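Local coordinates for protein alkyl hydroperoxide reductase AhpD (Legionella pneumophila, PDB 5DIK) that probably reduces alkyl hydroperoxides in the antioxidative response, as a helical protein of the carboxymuconolactone decarboxylase family with a paired-cysteine motif, at residues K26-K29 against L34-G37; L58-L63 against G74-T79. All blocks are in the same frame, centred on the assembly; numbering follows the deposited sequence.

Interaction 1 of 2, residues K26-K29 against L34-G37; sequences KFRK and LMTG
The guanidinium of Arg28 lies across the side chain of Met35, with CB of Met35 centred beneath one face, 3.9 Å from Arg28 CZ. The two side chains cross at about a right angle. Arg28 bends twice, at chi2 (-143°) and chi3 (76°), which carries its end across to helix 32-46. Its NH1 stands 3.9 Å from CE of Met35, while NH2 hydrogen-bonds to OG of Ser39, a hydroxyl also hydrogen-bonded to the Met35 carbonyl. Ser39 thus ties the arginine end to the backbone it covers. Phe27 touches with CB, 3.8 Å from both CG and SD of Met35, its ring pointing on past the methionine, and Phe27 O lies 3.6 Å from Met35 CG. The thioether therefore fills the angle between the helices, with Arg28 on the solvent side. Leu113 of a second subunit packs on Phe27, and Leu106 of that subunit on Met35. In this all-helical fold the contact forms the tight junction where helix 12-30 turns into helix 32-46, with one buried methionine between them and an arginine over it.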
# COMPACT_ATOMS: atom_id res chain seq x y z
N LYS A 26 15.51 22.56 -2.64
CA LYS A 26 16.73 22.10 -1.99
C LYS A 26 17.26 20.81 -2.61
O LYS A 26 18.46 20.68 -2.83
CB LYS A 26 16.52 21.91 -0.49
CG LYS A 26 16.10 23.18 0.24
CD LYS A 26 15.70 22.85 1.65
CE LYS A 26 14.94 23.97 2.33
NZ LYS A 26 14.50 23.51 3.66
N PHE A 27 16.38 19.84 -2.91
CA PHE A 27 16.80 18.65 -3.62
C PHE A 27 17.42 18.97 -4.98
O PHE A 27 18.39 18.33 -5.37
CB PHE A 27 15.64 17.67 -3.88
CG PHE A 27 15.05 17.04 -2.67
CD1 PHE A 27 15.80 16.82 -1.53
CD2 PHE A 27 13.74 16.57 -2.70
CE1 PHE A 27 15.25 16.19 -0.42
CE2 PHE A 27 13.18 15.96 -1.59
CZ PHE A 27 13.96 15.76 -0.44
N ARG A 28 16.84 19.91 -5.73
CA ARG A 28 17.38 20.28 -7.05
C ARG A 28 18.81 20.80 -6.92
O ARG A 28 19.67 20.49 -7.77
CB ARG A 28 16.51 21.31 -7.78
CG ARG A 28 15.08 20.84 -8.04
CD ARG A 28 14.54 21.32 -9.38
NE ARG A 28 15.11 20.55 -10.49
CZ ARG A 28 14.52 19.52 -11.11
NH1 ARG A 28 13.31 19.09 -10.77
NH2 ARG A 28 15.17 18.90 -12.10
N LYS A 29 19.08 21.56 -5.87
CA LYS A 29 20.44 22.08 -5.61
C LYS A 29 21.39 21.01 -5.11
O LYS A 29 22.51 20.94 -5.58
CB LYS A 29 20.40 23.28 -4.64
CG LYS A 29 20.23 24.64 -5.32
CD LYS A 29 19.57 24.50 -6.69
CE LYS A 29 19.39 25.80 -7.48
NZ LYS A 29 18.90 25.44 -8.84
N LEU A 34 19.87 13.18 -9.25
CA LEU A 34 18.64 12.45 -8.92
C LEU A 34 17.46 13.21 -9.48
O LEU A 34 16.61 12.64 -10.16
CB LEU A 34 18.53 12.30 -7.40
CG LEU A 34 17.53 11.40 -6.68
CD1 LEU A 34 16.13 11.94 -6.77
CD2 LEU A 34 17.60 9.96 -7.13
N MET A 35 17.40 14.52 -9.23
CA MET A 35 16.28 15.31 -9.68
C MET A 35 16.19 15.42 -11.21
O MET A 35 15.09 15.44 -11.77
CB MET A 35 16.27 16.70 -9.03
CG MET A 35 16.09 16.66 -7.53
SD MET A 35 14.58 15.78 -7.05
CE MET A 35 13.37 17.01 -7.52
N THR A 36 17.33 15.51 -11.88
CA THR A 36 17.38 15.48 -13.34
C THR A 36 16.85 14.15 -13.89
O THR A 36 16.06 14.14 -14.82
CB THR A 36 18.81 15.72 -13.86
OG1 THR A 36 19.20 17.03 -13.46
CG2 THR A 36 18.86 15.62 -15.39
N GLY A 37 17.27 13.05 -13.29
CA GLY A 37 16.74 11.72 -13.67
C GLY A 37 15.24 11.62 -13.47
O GLY A 37 14.52 11.20 -14.36

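Interaction 2 of 2, residues L58-L63 against G74-T79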
# COMPACT_ATOMS: atom_id res chain seq x y z
N LEU A 58 -5.27 12.92 -15.77
CA LEU A 58 -6.39 12.26 -15.15
C LEU A 58 -5.94 10.90 -14.58
O LEU A 58 -6.33 10.53 -13.47
CB LEU A 58 -7.56 12.11 -16.13
CG LEU A 58 -8.26 13.43 -16.47
CD1 LEU A 58 -9.21 13.25 -17.63
CD2 LEU A 58 -9.00 13.99 -15.26
N ILE A 59 -5.10 10.18 -15.31
CA ILE A 59 -4.51 8.94 -14.81
C ILE A 59 -3.67 9.20 -13.57
O ILE A 59 -3.80 8.49 -12.56
CB ILE A 59 -3.69 8.23 -15.90
CG1 ILE A 59 -4.62 7.77 -17.02
CG2 ILE A 59 -2.90 7.05 -15.32
CD1 ILE A 59 -3.86 7.40 -18.29
N ALA A 60 -2.84 10.24 -13.60
CA ALA A 60 -2.01 10.61 -12.44
C ALA A 60 -2.89 10.92 -11.23
O ALA A 60 -2.56 10.53 -10.12
CB ALA A 60 -1.10 11.78 -12.76
N MET A 61 -4.01 11.61 -11.44
CA MET A 61 -4.93 11.95 -10.33
C MET A 61 -5.55 10.70 -9.72
O MET A 61 -5.61 10.58 -8.50
CB MET A 61 -6.02 12.90 -10.78
CG MET A 61 -7.04 13.21 -9.66
SD MET A 61 -6.27 13.92 -8.18
CE MET A 61 -6.10 15.54 -8.89
N ALA A 62 -5.99 9.78 -10.56
CA ALA A 62 -6.48 8.49 -10.06
C ALA A 62 -5.46 7.77 -9.20
O ALA A 62 -5.81 7.27 -8.12
CB ALA A 62 -6.95 7.60 -11.19
N LEU A 63 -4.22 7.73 -9.67
CA LEU A 63 -3.13 7.09 -8.95
C LEU A 63 -2.81 7.81 -7.63
O LEU A 63 -2.53 7.17 -6.62
CB LEU A 63 -1.86 7.07 -9.83
CG LEU A 63 -1.90 6.09 -10.98
CD1 LEU A 63 -0.83 6.40 -12.03
CD2 LEU A 63 -1.67 4.70 -10.46
N GLY A 74 -2.64 17.45 -4.59
CA GLY A 74 -2.50 18.88 -4.76
C GLY A 74 -1.85 19.27 -6.08
O GLY A 74 -2.40 20.06 -6.84
N PHE A 75 -0.69 18.69 -6.36
CA PHE A 75 0.01 19.00 -7.59
C PHE A 75 -0.75 18.61 -8.84
O PHE A 75 -0.81 19.40 -9.79
CB PHE A 75 1.42 18.40 -7.65
CG PHE A 75 2.43 19.13 -6.79
CD1 PHE A 75 2.87 20.41 -7.13
CD2 PHE A 75 2.98 18.52 -5.66
CE1 PHE A 75 3.79 21.10 -6.33
CE2 PHE A 75 3.90 19.20 -4.86
CZ PHE A 75 4.33 20.49 -5.21
N HIS A 76 -1.31 17.39 -8.87
CA HIS A 76 -2.03 16.96 -10.05
C HIS A 76 -3.36 17.71 -10.26
O HIS A 76 -3.75 17.92 -11.40
CB HIS A 76 -2.19 15.43 -10.07
CG HIS A 76 -0.88 14.73 -10.17
ND1 HIS A 76 -0.00 14.96 -11.22
CD2 HIS A 76 -0.24 13.91 -9.32
CE1 HIS A 76 1.11 14.27 -11.03
NE2 HIS A 76 0.99 13.61 -9.89
N SER A 77 -4.00 18.14 -9.17
CA SER A 77 -5.18 19.04 -9.25
C SER A 77 -4.86 20.35 -9.96
O SER A 77 -5.59 20.81 -10.84
CB SER A 77 -5.65 19.41 -7.84
OG SER A 77 -6.47 18.37 -7.40
N GLN A 78 -3.76 20.93 -9.54
CA GLN A 78 -3.28 22.19 -10.10
C GLN A 78 -2.99 22.06 -11.59
O GLN A 78 -3.41 22.89 -12.40
CB GLN A 78 -2.05 22.62 -9.30
CG GLN A 78 -1.46 23.94 -9.66
CD GLN A 78 -0.31 24.28 -8.73
OE1 GLN A 78 0.57 23.45 -8.48
NE2 GLN A 78 -0.33 25.49 -8.18
N THR A 79 -2.31 20.99 -11.97
CA THR A 79 -2.05 20.71 -13.37
C THR A 79 -3.36 20.47 -14.16
O THR A 79 -3.49 20.92 -15.29
CB THR A 79 -1.09 19.51 -13.50
OG1 THR A 79 0.10 19.82 -12.79
CG2 THR A 79 -0.72 19.25 -14.92
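Ala60 sets its methyl group squarely over one face of the His76 imidazole. Its CB is 3.7 Å from the ring centroid and only 12° off the ring normal, a CH-pi contact in which the carbon reaches all five ring atoms at similar range; the nearest, His76 ND1, is 3.7 Å from Ala60 CB. The ring is held in this attitude by a partner from outside the two segments, through a hydrogen bond between His76 ND1 and OE1 of Glu57, one turn before Ala60 on helix 53-66. Met61 works beside this stack. With chi1 at 177° the Met61 chain starts out opposite its backbone N, and bends at the next two torsions bring the terminal methyl against helix 70-82. There Met61 CE sits 3.2 Å from Ser77 OG and 3.4 Å from Ser77 N, which is tight packing, and it also approaches His76 C at 3.8 Å. Segments 58-63 and 74-79 run roughly antiparallel, 156° between their N-to-C directions, their axes 9.3 Å apart at closest approach. Glu57, the disulfide-linked Cys69 and Cys72, and His76 follow the E-x11-C-x2-C-x3-H spacing of AhpD, so the stack lies in what is probably the redox site; in AhpD the equivalent glutamate and histidine are thought to relay protons to the cysteine pair. Ser77 OG meanwhile hydrogen-bonds to the carbonyl of Ile73, one turn back, leaving the hydroxyl pinned to its own helix while the methionine methyl abuts it. Ala112 and Leu90 pack on Met61, whereas Met96 and Tyr99 of a fourth subunit press on Ala60 and His76 respectively.

In the fold
Interaction 1 closes an outlying bend, about 19 Å from the centre of the chain, whereas interaction 2 sits about 2 Å from it, within the probable redox site. Their centres are about 21 Å apart and their nearest atoms about 10 Å, so they do not touch. They follow in series along the chain, helix 32-46 of interaction 1 being succeeded by helix 53-66 of interaction 2. Helix 12-30, which ends in interaction 1, packs earlier on, through Thr17, Ile20 and Thr21, against Phe75 of segment 74-79. The second subunit places Leu106 and Leu113 at 26-29/34-37 and Met107 against that same Phe75.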